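Lmo1499 protein (Listeria monocytogenes, PDB 4IIW) probably acts as a lytic transglycosylase that cleaves nascent peptidoglycan strands endolytically and so terminates their elongation. Local coordinates at residues 37-43 and 83-89; 155-159 and 198-202; 166-170 and 282-286. One frame throughout, in Å; residues are numbered along the deposited sequence.

Interaction 1 of 3, residues 37-43 and 83-89; sequences EKITVEI and GNYELSP
V41 and Y85 sit at the middle of an antiparallel two-stranded ribbon formed by strands 39-43 and 83-87, whose short axes run at 152° to each other. The backbone bonds come in reciprocal pairs. V41 N donates to Y85 O (3.0 Å), Y85 N returns a bond to V41 O (3.1 Å), and the same exchange joins I39 to L87 and I43 to G83. Between these hydrogen-bonded pairs lie the non-hydrogen-bonded pairs T40-E86 and E42-N84, where CA-H...O contacts add to the ladder, as from T40 CA to Y85 O (3.3 Å). Beyond the strand end, S88 extends the pairing by one side-chain bond, its OG donating to E37 O (3.1 Å).

Most apolar packing lies on the face carrying I39, V41, I43, Y85 and L87, with P89 adding to it beyond the strand end. With CG1 of V41 opposite the carbonyl carbon (chi1 -41°), CG2 falls between N and the carbonyl carbon, and V41 CG2 meets L87 CD1 at 3.7 Å, the two side chains crossing at about a right angle. I43 CG1 approaches Y85 CE2 obliquely (4.2 Å), and Y85 OH is held by K81 O; I39 CD1 touches P89 CG (3.9 Å).

On the other face the groups are polar and more exposed. T40 and E86 lie alongside each other, with T40 CG2 against E86 CG (3.6 Å). E42 and N84 are likewise side by side, with carboxylate and amide planes nearly parallel, 14° apart.

The ribbon brackets helices 49-58 and 65-75 in a beta-alpha-alpha-beta order, consistent with the LysM-like N-terminal module of MltG proteins. I52, I55 and L56 of helix 49-58, together with K99 and M100 of helix 93-102, cover its apolar face.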
ATOM      1  N   GLU B  37     -17.698  13.225  18.460  1.00107.61           N
ATOM      2  CA  GLU B  37     -18.976  13.396  17.749  1.00105.28           C
ATOM      3  C   GLU B  37     -19.338  12.065  17.081  1.00 98.63           C
ATOM      4  O   GLU B  37     -18.475  11.380  16.531  1.00 95.05           O
ATOM      5  CB  GLU B  37     -18.904  14.559  16.746  1.00105.07           C
ATOM      6  CG  GLU B  37     -17.957  14.349  15.560  1.00102.69           C
ATOM      7  CD  GLU B  37     -17.603  15.645  14.832  1.00105.77           C
ATOM      8  OE1 GLU B  37     -17.358  15.589  13.608  1.00102.84           O
ATOM      9  OE2 GLU B  37     -17.563  16.715  15.485  1.00111.96           O
ATOM     10  N   LYS B  38     -20.616  11.704  17.139  1.00 96.37           N
ATOM     11  CA  LYS B  38     -21.086  10.414  16.628  1.00 91.28           C
ATOM     12  C   LYS B  38     -21.958  10.536  15.375  1.00 85.94           C
ATOM     13  O   LYS B  38     -22.942  11.265  15.356  1.00 88.18           O
ATOM     14  CB  LYS B  38     -21.819   9.680  17.760  1.00 95.00           C
ATOM     15  CG  LYS B  38     -20.861   9.211  18.884  1.00 97.12           C
ATOM     16  CD  LYS B  38     -21.511   9.190  20.277  1.00102.55           C
ATOM     17  CE  LYS B  38     -21.756  10.623  20.800  1.00106.10           C
ATOM     18  NZ  LYS B  38     -22.224  10.686  22.212  1.00109.49           N
ATOM     19  N   ILE B  39     -21.565   9.818  14.330  1.00 77.38           N
ATOM     20  CA  ILE B  39     -22.274   9.819  13.059  1.00 73.30           C
ATOM     21  C   ILE B  39     -22.900   8.447  12.858  1.00 70.41           C
ATOM     22  O   ILE B  39     -22.215   7.424  12.922  1.00 66.41           O
ATOM     23  CB  ILE B  39     -21.310  10.085  11.853  1.00 69.76           C
ATOM     24  CG1 ILE B  39     -20.461  11.350  12.096  1.00 71.15           C
ATOM     25  CG2 ILE B  39     -22.109  10.195  10.574  1.00 65.33           C
ATOM     26  CD1 ILE B  39     -19.374  11.603  11.067  1.00 65.78           C
ATOM     27  N   THR B  40     -24.197   8.413  12.618  1.00 69.95           N
ATOM     28  CA  THR B  40     -24.845   7.144  12.396  1.00 69.34           C
ATOM     29  C   THR B  40     -24.831   6.865  10.902  1.00 64.58           C
ATOM     30  O   THR B  40     -25.265   7.700  10.116  1.00 64.06           O
ATOM     31  CB  THR B  40     -26.298   7.140  12.927  1.00 74.25           C
ATOM     32  OG1 THR B  40     -27.095   8.025  12.131  1.00 78.28           O
ATOM     33  CG2 THR B  40     -26.352   7.570  14.412  1.00 76.32           C
ATOM     34  N   VAL B  41     -24.305   5.709  10.513  1.00 61.46           N
ATOM     35  CA  VAL B  41     -24.266   5.331   9.105  1.00 59.78           C
ATOM     36  C   VAL B  41     -25.117   4.085   8.918  1.00 61.52           C
ATOM     37  O   VAL B  41     -25.250   3.281   9.832  1.00 61.72           O
ATOM     38  CB  VAL B  41     -22.804   5.060   8.557  1.00 56.01           C
ATOM     39  CG1 VAL B  41     -21.812   6.100   9.097  1.00 55.34           C
ATOM     40  CG2 VAL B  41     -22.322   3.669   8.900  1.00 54.52           C
ATOM     41  N   GLU B  42     -25.666   3.921   7.717  1.00 62.64           N
ATOM     42  CA  GLU B  42     -26.513   2.786   7.400  1.00 64.32           C
ATOM     43  C   GLU B  42     -25.949   1.989   6.239  1.00 60.47           C
ATOM     44  O   GLU B  42     -25.751   2.523   5.147  1.00 59.65           O
ATOM     45  CB  GLU B  42     -27.905   3.271   7.050  1.00 68.24           C
ATOM     46  CG  GLU B  42     -28.508   4.137   8.132  1.00 76.93           C
ATOM     47  CD  GLU B  42     -29.994   4.405   7.913  1.00 85.86           C
ATOM     48  OE1 GLU B  42     -30.384   4.671   6.751  1.00 88.37           O
ATOM     49  OE2 GLU B  42     -30.760   4.361   8.908  1.00 88.98           O
ATOM     50  N   ILE B  43     -25.692   0.708   6.484  1.00 59.34           N
ATOM     51  CA  ILE B  43     -25.169  -0.180   5.458  1.00 56.01           C
ATOM     52  C   ILE B  43     -26.298  -1.108   5.033  1.00 56.48           C
ATOM     53  O   ILE B  43     -26.698  -1.975   5.802  1.00 57.90           O
ATOM     54  CB  ILE B  43     -23.990  -1.029   5.969  1.00 54.51           C
ATOM     55  CG1 ILE B  43     -22.911  -0.140   6.589  1.00 52.06           C
ATOM     56  CG2 ILE B  43     -23.428  -1.838   4.849  1.00 51.87           C
ATOM     57  CD1 ILE B  43     -22.487   1.002   5.715  1.00 51.24           C
ATOM     58  N   GLY B  83     -26.408  -3.109   8.404  1.00 61.51           N
ATOM     59  CA  GLY B  83     -27.095  -2.531   9.577  1.00 64.59           C
ATOM     60  C   GLY B  83     -26.739  -1.090   9.892  1.00 64.01           C
ATOM     61  O   GLY B  83     -26.066  -0.406   9.110  1.00 62.82           O
ATOM     62  N   ASN B  84     -27.184  -0.633  11.050  1.00 67.27           N
ATOM     63  CA  ASN B  84     -26.936   0.737  11.505  1.00 67.45           C
ATOM     64  C   ASN B  84     -25.855   0.764  12.583  1.00 67.15           C
ATOM     65  O   ASN B  84     -25.950   0.049  13.579  1.00 68.08           O
ATOM     66  CB  ASN B  84     -28.233   1.354  12.032  1.00 72.30           C
ATOM     67  CG  ASN B  84     -29.342   1.363  10.985  1.00 74.05           C
ATOM     68  OD1 ASN B  84     -29.076   1.457   9.781  1.00 75.43           O
ATOM     69  ND2 ASN B  84     -30.584   1.257  11.436  1.00 73.94           N
ATOM     70  N   TYR B  85     -24.830   1.594  12.367  1.00 65.07           N
ATOM     71  CA  TYR B  85     -23.688   1.722  13.270  1.00 64.70           C
ATOM     72  C   TYR B  85     -23.460   3.170  13.732  1.00 66.82           C
ATOM     73  O   TYR B  85     -23.756   4.107  12.995  1.00 65.74           O
ATOM     74  CB  TYR B  85     -22.426   1.261  12.533  1.00 60.24           C
ATOM     75  CG  TYR B  85     -22.452  -0.187  12.087  1.00 60.36           C
ATOM     76  CD1 TYR B  85     -21.945  -1.199  12.910  1.00 59.90           C
ATOM     77  CD2 TYR B  85     -22.987  -0.554  10.847  1.00 58.26           C
ATOM     78  CE1 TYR B  85     -21.965  -2.526  12.513  1.00 58.45           C
ATOM     79  CE2 TYR B  85     -23.008  -1.899  10.437  1.00 55.47           C
ATOM     80  CZ  TYR B  85     -22.492  -2.870  11.278  1.00 55.58           C
ATOM     81  OH  TYR B  85     -22.527  -4.191  10.918  1.00 54.64           O
ATOM     82  N   GLU B  86     -22.961   3.350  14.960  1.00 70.42           N
ATOM     83  CA  GLU B  86     -22.552   4.682  15.439  1.00 72.43           C
ATOM     84  C   GLU B  86     -21.043   4.725  15.403  1.00 69.43           C
ATOM     85  O   GLU B  86     -20.362   4.084  16.203  1.00 71.25           O
ATOM     86  CB  GLU B  86     -23.079   5.052  16.828  1.00 77.71           C
ATOM     87  CG  GLU B  86     -24.488   5.641  16.782  1.00 85.00           C
ATOM     88  CD  GLU B  86     -24.998   6.136  18.134  1.00 96.03           C
ATOM     89  OE1 GLU B  86     -26.236   6.248  18.285  1.00101.05           O
ATOM     90  OE2 GLU B  86     -24.173   6.406  19.042  1.00101.74           O
ATOM     91  N   LEU B  87     -20.543   5.479  14.438  1.00 66.55           N
ATOM     92  CA  LEU B  87     -19.128   5.627  14.207  1.00 64.14           C
ATOM     93  C   LEU B  87     -18.745   7.072  14.455  1.00 65.68           C
ATOM     94  O   LEU B  87     -19.587   7.965  14.457  1.00 67.89           O
ATOM     95  CB  LEU B  87     -18.801   5.253  12.752  1.00 59.53           C
ATOM     96  CG  LEU B  87     -19.308   3.888  12.272  1.00 55.02           C
ATOM     97  CD1 LEU B  87     -19.086   3.725  10.789  1.00 48.87           C
ATOM     98  CD2 LEU B  87     -18.650   2.749  13.049  1.00 54.17           C
ATOM     99  N   SER B  88     -17.460   7.290  14.648  1.00 65.68           N
ATOM    100  CA  SER B  88     -16.927   8.606  14.907  1.00 67.66           C
ATOM    101  C   SER B  88     -15.875   8.933  13.840  1.00 64.39           C
ATOM    102  O   SER B  88     -15.217   8.030  13.327  1.00 60.92           O
ATOM    103  CB  SER B  88     -16.299   8.605  16.298  1.00 70.38           C
ATOM    104  OG  SER B  88     -15.767   9.869  16.619  1.00 76.91           O
ATOM    105  N   PRO B  89     -15.729  10.218  13.470  1.00 65.20           N
ATOM    106  CA  PRO B  89     -14.657  10.470  12.527  1.00 63.35           C
ATOM    107  C   PRO B  89     -13.318  10.293  13.245  1.00 63.43           C
ATOM    108  O   PRO B  89     -13.241  10.410  14.466  1.00 65.38           O
ATOM    109  CB  PRO B  89     -14.877  11.931  12.091  1.00 64.98           C
ATOM    110  CG  PRO B  89     -16.009  12.458  12.921  1.00 68.39           C
ATOM    111  CD  PRO B  89     -16.305  11.463  13.993  1.00 69.15           C
TER

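Interaction 2 of 3, residues 155-159 and 198-202; sequences YPETV and VKATD
The Y155 ring lies against one turn of helix 190-204, with the backbone N of K199 over one face and D202 OD2 at the edge, in the ring plane and 3.8 Å from Y155 CD1. V198 CG1 comes in obliquely to Y155 CD2 (3.9 Å), and beyond the ring Y155 OH rests against K199 CB (3.4 Å). The D202 carboxylate is turned 61° from the ring. With CG swung opposite the backbone N (chi1 -176°), D202 reaches out from the helix to the loop, where T158 OG1 donates to its OD1; the modelled separation is too short to be taken literally.

A water bridges the same oxygen to the backbone, accepting from E157 N (2.8 Å) and donating to D202 OD1 (2.9 Å). Deeper in, V159 CG2 meets V198 CG1 (3.8 Å) and T158 CG2 meets T201 CG2, so that methyl groups pack together in the buried part of the junction. The loop is itself folded back just after helix 145-154, as Y155 O accepts from both T158 N and V159 N.

R209 adds a salt bridge to D202 OD1 and hydrogen bonds to T158 OG1 and E157 O. OD1 is thus approached by a hydroxyl, a water and a guanidinium group; the R209 salt bridge in particular would favour an ionised D202.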
ATOM      1  N   TYR B 155     -56.613 -11.803  28.741  1.00 45.86           N
ATOM      2  CA  TYR B 155     -57.320 -10.615  28.253  1.00 45.61           C
ATOM      3  C   TYR B 155     -58.614 -11.026  27.529  1.00 47.59           C
ATOM      4  O   TYR B 155     -58.790 -10.767  26.338  1.00 46.52           O
ATOM      5  CB  TYR B 155     -56.386  -9.822  27.356  1.00 44.39           C
ATOM      6  CG  TYR B 155     -55.147  -9.464  28.094  1.00 41.47           C
ATOM      7  CD1 TYR B 155     -55.112  -8.352  28.909  1.00 38.15           C
ATOM      8  CD2 TYR B 155     -54.025 -10.261  28.030  1.00 44.09           C
ATOM      9  CE1 TYR B 155     -53.989  -8.032  29.623  1.00 38.89           C
ATOM     10  CE2 TYR B 155     -52.872  -9.933  28.746  1.00 43.79           C
ATOM     11  CZ  TYR B 155     -52.867  -8.823  29.540  1.00 38.99           C
ATOM     12  OH  TYR B 155     -51.749  -8.489  30.274  1.00 45.52           O
ATOM     13  N   PRO B 156     -59.553 -11.612  28.286  1.00 49.35           N
ATOM     14  CA  PRO B 156     -60.772 -12.173  27.719  1.00 51.89           C
ATOM     15  C   PRO B 156     -61.737 -11.185  27.071  1.00 53.29           C
ATOM     16  O   PRO B 156     -62.558 -11.605  26.251  1.00 53.25           O
ATOM     17  CB  PRO B 156     -61.423 -12.870  28.916  1.00 52.62           C
ATOM     18  CG  PRO B 156     -60.928 -12.133  30.104  1.00 51.99           C
ATOM     19  CD  PRO B 156     -59.608 -11.535  29.758  1.00 49.17           C
ATOM     20  N   GLU B 157     -61.652  -9.904  27.432  1.00 54.29           N
ATOM     21  CA  GLU B 157     -62.539  -8.891  26.845  1.00 56.63           C
ATOM     22  C   GLU B 157     -61.994  -8.452  25.482  1.00 55.06           C
ATOM     23  O   GLU B 157     -62.743  -7.921  24.656  1.00 56.51           O
ATOM     24  CB  GLU B 157     -62.627  -7.625  27.707  1.00 58.08           C
ATOM     25  CG  GLU B 157     -62.810  -7.796  29.207  1.00 65.76           C
ATOM     26  CD  GLU B 157     -64.020  -8.603  29.578  1.00 76.86           C
ATOM     27  OE1 GLU B 157     -64.965  -8.702  28.758  1.00 82.55           O
ATOM     28  OE2 GLU B 157     -64.022  -9.135  30.714  1.00 86.42           O
ATOM     29  N   THR B 158     -60.698  -8.684  25.255  1.00 51.50           N
ATOM     30  CA  THR B 158     -60.009  -8.195  24.066  1.00 48.90           C
ATOM     31  C   THR B 158     -59.650  -9.250  23.058  1.00 47.70           C
ATOM     32  O   THR B 158     -59.959  -9.088  21.896  1.00 48.65           O
ATOM     33  CB  THR B 158     -58.726  -7.438  24.484  1.00 48.19           C
ATOM     34  OG1 THR B 158     -59.090  -6.286  25.252  1.00 50.02           O
ATOM     35  CG2 THR B 158     -57.938  -6.982  23.282  1.00 47.21           C
ATOM     36  N   VAL B 159     -58.959 -10.306  23.485  1.00 47.30           N
ATOM     37  CA  VAL B 159     -58.575 -11.408  22.592  1.00 46.41           C
ATOM     38  C   VAL B 159     -59.507 -12.563  22.881  1.00 47.37           C
ATOM     39  O   VAL B 159     -59.405 -13.168  23.927  1.00 49.56           O
ATOM     40  CB  VAL B 159     -57.106 -11.888  22.834  1.00 46.16           C
ATOM     41  CG1 VAL B 159     -56.706 -12.915  21.795  1.00 43.94           C
ATOM     42  CG2 VAL B 159     -56.118 -10.725  22.808  1.00 42.73           C
ATOM     43  N   VAL B 198     -50.056  -6.773  24.014  1.00 41.69           N
ATOM     44  CA  VAL B 198     -51.449  -7.207  24.040  1.00 41.48           C
ATOM     45  C   VAL B 198     -52.196  -6.466  25.172  1.00 42.21           C
ATOM     46  O   VAL B 198     -53.345  -6.061  25.013  1.00 41.30           O
ATOM     47  CB  VAL B 198     -51.592  -8.741  24.168  1.00 41.86           C
ATOM     48  CG1 VAL B 198     -53.034  -9.117  24.387  1.00 38.99           C
ATOM     49  CG2 VAL B 198     -51.054  -9.428  22.915  1.00 40.13           C
ATOM     50  N   LYS B 199     -51.515  -6.261  26.291  1.00 42.64           N
ATOM     51  CA  LYS B 199     -52.082  -5.524  27.408  1.00 43.36           C
ATOM     52  C   LYS B 199     -52.350  -4.078  27.021  1.00 43.34           C
ATOM     53  O   LYS B 199     -53.365  -3.511  27.409  1.00 44.91           O
ATOM     54  CB  LYS B 199     -51.153  -5.604  28.628  1.00 44.18           C
ATOM     55  CG  LYS B 199     -51.402  -4.545  29.679  1.00 46.62           C
ATOM     56  CD  LYS B 199     -50.871  -4.930  31.025  1.00 49.17           C
ATOM     57  CE  LYS B 199     -49.430  -5.330  31.014  1.00 52.24           C
ATOM     58  NZ  LYS B 199     -48.995  -5.752  32.378  1.00 57.93           N
ATOM     59  N   ALA B 200     -51.444  -3.470  26.268  1.00 42.17           N
ATOM     60  CA  ALA B 200     -51.656  -2.087  25.843  1.00 43.08           C
ATOM     61  C   ALA B 200     -52.940  -1.996  25.000  1.00 43.33           C
ATOM     62  O   ALA B 200     -53.721  -1.053  25.149  1.00 43.22           O
ATOM     63  CB  ALA B 200     -50.461  -1.566  25.062  1.00 42.54           C
ATOM     64  N   THR B 201     -53.165  -2.980  24.130  1.00 42.65           N
ATOM     65  CA  THR B 201     -54.357  -2.960  23.293  1.00 43.71           C
ATOM     66  C   THR B 201     -55.588  -2.985  24.194  1.00 45.54           C
ATOM     67  O   THR B 201     -56.464  -2.150  24.060  1.00 46.90           O
ATOM     68  CB  THR B 201     -54.406  -4.143  22.296  1.00 44.20           C
ATOM     69  OG1 THR B 201     -53.353  -4.014  21.317  1.00 42.02           O
ATOM     70  CG2 THR B 201     -55.793  -4.205  21.591  1.00 40.97           C
ATOM     71  N   ASP B 202     -55.611  -3.933  25.131  1.00 45.86           N
ATOM     72  CA  ASP B 202     -56.700  -4.098  26.080  1.00 46.94           C
ATOM     73  C   ASP B 202     -56.976  -2.803  26.841  1.00 48.87           C
ATOM     74  O   ASP B 202     -58.121  -2.408  26.973  1.00 52.71           O
ATOM     75  CB  ASP B 202     -56.367  -5.233  27.068  1.00 46.78           C
ATOM     76  CG  ASP B 202     -57.507  -5.532  28.049  1.00 51.63           C
ATOM     77  OD1 ASP B 202     -58.565  -6.056  27.610  1.00 54.86           O
ATOM     78  OD2 ASP B 202     -57.317  -5.298  29.270  1.00 52.23           O
TER
HETATM   79  O   HOH W   1     -59.722  -8.434  28.823  1.00 39.21           O

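Interaction 3 of 3, residues 166-170 and 282-286; sequences KSIKH and SPYNT
A single aromatic side chain, Y284, makes most of the contact, and what it meets is mostly backbone: its ring edge and hydroxyl butt against the chain at S167, I168 and K169. S167 O lies near the ring plane, at the edge, 3.4 Å from Y284 CE1. Y284 OH sits beside I168 CA (3.4 Å), and I168 CG2 reaches it at 3.5 Å, although the CB of I168 points away from the tyrosine's segment overall. K169 contributes its backbone, while its NZ goes off to A265 O in helix 259-265.

The tyrosine projects from a type I beta turn spanning S282 to N285, closed by N285 N to S282 O (2.9 Å). Within it S282 forms an ST turn, its OG accepting from Y284 N (3.2 Å, angle 155°), which, with the turn bond, helps hold the backbone from which the ring projects. CG of Y284 stands opposite its carbonyl carbon (chi1 -80°), aiming the phenol across to the 166-170 loop.

P283, at the second position of the turn, offers its CG to S167 CB (4.2 Å), a long carbon-carbon contact. P293 and P294 also pack on the tyrosine, and the ring of Y264 meets it with planes at about 55°.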
ATOM      1  N   LYS B 166     -59.876 -20.686  11.758  1.00 67.55           N
ATOM      2  CA  LYS B 166     -59.124 -21.460  10.795  1.00 70.09           C
ATOM      3  C   LYS B 166     -58.523 -20.659   9.622  1.00 68.48           C
ATOM      4  O   LYS B 166     -57.431 -20.958   9.159  1.00 69.49           O
ATOM      5  CB  LYS B 166     -60.060 -22.553  10.261  1.00 74.95           C
ATOM      6  CG  LYS B 166     -60.778 -23.377  11.392  1.00 80.08           C
ATOM      7  CD  LYS B 166     -61.794 -24.424  10.847  1.00 86.39           C
ATOM      8  CE  LYS B 166     -61.115 -25.547  10.090  1.00 90.19           C
ATOM      9  NZ  LYS B 166     -62.093 -26.557   9.579  1.00 96.52           N
ATOM     10  N   SER B 167     -59.233 -19.635   9.159  1.00 66.74           N
ATOM     11  CA  SER B 167     -58.809 -18.835   8.006  1.00 64.92           C
ATOM     12  C   SER B 167     -57.802 -17.720   8.305  1.00 61.87           C
ATOM     13  O   SER B 167     -57.320 -17.069   7.385  1.00 60.50           O
ATOM     14  CB  SER B 167     -60.039 -18.214   7.346  1.00 65.96           C
ATOM     15  OG  SER B 167     -60.952 -19.218   6.924  1.00 67.56           O
ATOM     16  N   ILE B 168     -57.484 -17.494   9.575  1.00 58.74           N
ATOM     17  CA  ILE B 168     -56.555 -16.436   9.937  1.00 56.58           C
ATOM     18  C   ILE B 168     -55.129 -16.895   9.737  1.00 58.69           C
ATOM     19  O   ILE B 168     -54.786 -18.011  10.126  1.00 61.26           O
ATOM     20  CB  ILE B 168     -56.722 -16.041  11.421  1.00 53.39           C
ATOM     21  CG1 ILE B 168     -58.096 -15.405  11.635  1.00 54.39           C
ATOM     22  CG2 ILE B 168     -55.609 -15.097  11.863  1.00 45.85           C
ATOM     23  CD1 ILE B 168     -58.410 -15.063  13.087  1.00 49.44           C
ATOM     24  N   LYS B 169     -54.286 -16.050   9.144  1.00 59.04           N
ATOM     25  CA  LYS B 169     -52.871 -16.408   8.987  1.00 60.86           C
ATOM     26  C   LYS B 169     -52.134 -16.401  10.325  1.00 59.46           C
ATOM     27  O   LYS B 169     -51.486 -17.382  10.680  1.00 61.55           O
ATOM     28  CB  LYS B 169     -52.136 -15.447   8.069  1.00 61.37           C
ATOM     29  CG  LYS B 169     -52.189 -15.747   6.611  1.00 67.19           C
ATOM     30  CD  LYS B 169     -51.085 -14.918   5.948  1.00 71.09           C
ATOM     31  CE  LYS B 169     -50.779 -15.323   4.541  1.00 75.21           C
ATOM     32  NZ  LYS B 169     -49.611 -14.518   4.095  1.00 77.73           N
ATOM     33  N   HIS B 170     -52.209 -15.280  11.045  1.00 56.59           N
ATOM     34  CA  HIS B 170     -51.519 -15.136  12.330  1.00 54.92           C
ATOM     35  C   HIS B 170     -52.482 -14.619  13.398  1.00 51.89           C
ATOM     36  O   HIS B 170     -52.804 -13.449  13.441  1.00 50.47           O
ATOM     37  CB  HIS B 170     -50.323 -14.194  12.182  1.00 55.62           C
ATOM     38  CG  HIS B 170     -49.399 -14.564  11.062  1.00 58.76           C
ATOM     39  ND1 HIS B 170     -48.698 -15.752  11.040  1.00 60.04           N
ATOM     40  CD2 HIS B 170     -49.041 -13.893   9.942  1.00 60.59           C
ATOM     41  CE1 HIS B 170     -47.964 -15.806   9.944  1.00 64.31           C
ATOM     42  NE2 HIS B 170     -48.150 -14.688   9.262  1.00 66.36           N
ATOM     43  N   SER B 282     -56.548 -16.610  -1.499  1.00 76.76           N
ATOM     44  CA  SER B 282     -56.472 -16.388  -0.045  1.00 73.01           C
ATOM     45  C   SER B 282     -57.714 -15.673   0.468  1.00 69.01           C
ATOM     46  O   SER B 282     -58.179 -14.719  -0.154  1.00 67.98           O
ATOM     47  CB  SER B 282     -55.244 -15.542   0.326  1.00 71.86           C
ATOM     48  OG  SER B 282     -55.228 -15.220   1.715  1.00 70.25           O
ATOM     49  N   PRO B 283     -58.242 -16.114   1.619  1.00 66.40           N
ATOM     50  CA  PRO B 283     -59.412 -15.448   2.167  1.00 64.09           C
ATOM     51  C   PRO B 283     -59.146 -13.962   2.451  1.00 62.46           C
ATOM     52  O   PRO B 283     -60.086 -13.177   2.540  1.00 61.33           O
ATOM     53  CB  PRO B 283     -59.678 -16.210   3.458  1.00 63.55           C
ATOM     54  CG  PRO B 283     -58.988 -17.503   3.297  1.00 66.77           C
ATOM     55  CD  PRO B 283     -57.816 -17.256   2.442  1.00 66.95           C
ATOM     56  N   TYR B 284     -57.876 -13.585   2.601  1.00 61.90           N
ATOM     57  CA  TYR B 284     -57.520 -12.187   2.833  1.00 60.34           C
ATOM     58  C   TYR B 284     -57.644 -11.307   1.576  1.00 61.79           C
ATOM     59  O   TYR B 284     -57.708 -10.076   1.686  1.00 60.76           O
ATOM     60  CB  TYR B 284     -56.112 -12.090   3.433  1.00 60.24           C
ATOM     61  CG  TYR B 284     -56.118 -12.371   4.915  1.00 57.75           C
ATOM     62  CD1 TYR B 284     -56.120 -13.673   5.397  1.00 55.80           C
ATOM     63  CD2 TYR B 284     -56.156 -11.334   5.828  1.00 54.02           C
ATOM     64  CE1 TYR B 284     -56.153 -13.934   6.746  1.00 56.33           C
ATOM     65  CE2 TYR B 284     -56.182 -11.583   7.191  1.00 59.30           C
ATOM     66  CZ  TYR B 284     -56.183 -12.894   7.647  1.00 57.67           C
ATOM     67  OH  TYR B 284     -56.209 -13.150   8.996  1.00 54.15           O
ATOM     68  N   ASN B 285     -57.675 -11.938   0.400  1.00 63.12           N
ATOM     69  CA  ASN B 285     -57.799 -11.226  -0.864  1.00 64.10           C
ATOM     70  C   ASN B 285     -59.193 -10.623  -1.062  1.00 63.40           C
ATOM     71  O   ASN B 285     -60.144 -11.322  -1.475  1.00 63.73           O
ATOM     72  CB  ASN B 285     -57.493 -12.174  -2.009  1.00 68.06           C
ATOM     73  CG  ASN B 285     -57.566 -11.502  -3.336  1.00 71.97           C
ATOM     74  OD1 ASN B 285     -57.853 -10.307  -3.411  1.00 72.83           O
ATOM     75  ND2 ASN B 285     -57.307 -12.258  -4.409  1.00 77.32           N
ATOM     76  N   THR B 286     -59.307  -9.321  -0.803  1.00 61.54           N
ATOM     77  CA  THR B 286     -60.593  -8.627  -0.912  1.00 61.22           C
ATOM     78  C   THR B 286     -61.015  -8.315  -2.344  1.00 63.77           C
ATOM     79  O   THR B 286     -62.043  -7.682  -2.561  1.00 64.46           O
ATOM     80  CB  THR B 286     -60.625  -7.360  -0.067  1.00 60.12           C
ATOM     81  OG1 THR B 286     -59.540  -6.500  -0.450  1.00 62.46           O
ATOM     82  CG2 THR B 286     -60.514  -7.724   1.421  1.00 55.23           C
TER

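In the fold
From the N terminus, interaction 1 closes first, pairing strand 83-87 with strand 39-43 and closing a loop that holds helices 49-58 and 65-75; helix 93-102, which follows, packs on the same ribbon. The other two contacts lie in series with it, their centres 39 and 41 Å away. Interaction 2 joins the loop after helix 145-154 to helix 190-204. Interaction 3 starts within the span of interaction 2 and ties the loop between helix 145-154 and strand 180-181 to the loop between helices 275-278 and 302-309, so the two cross; their centres are 22 Å apart and they do not touch. The chain spanned by interaction 3 includes helix 219-232 and E232, predicted to be important for catalysis.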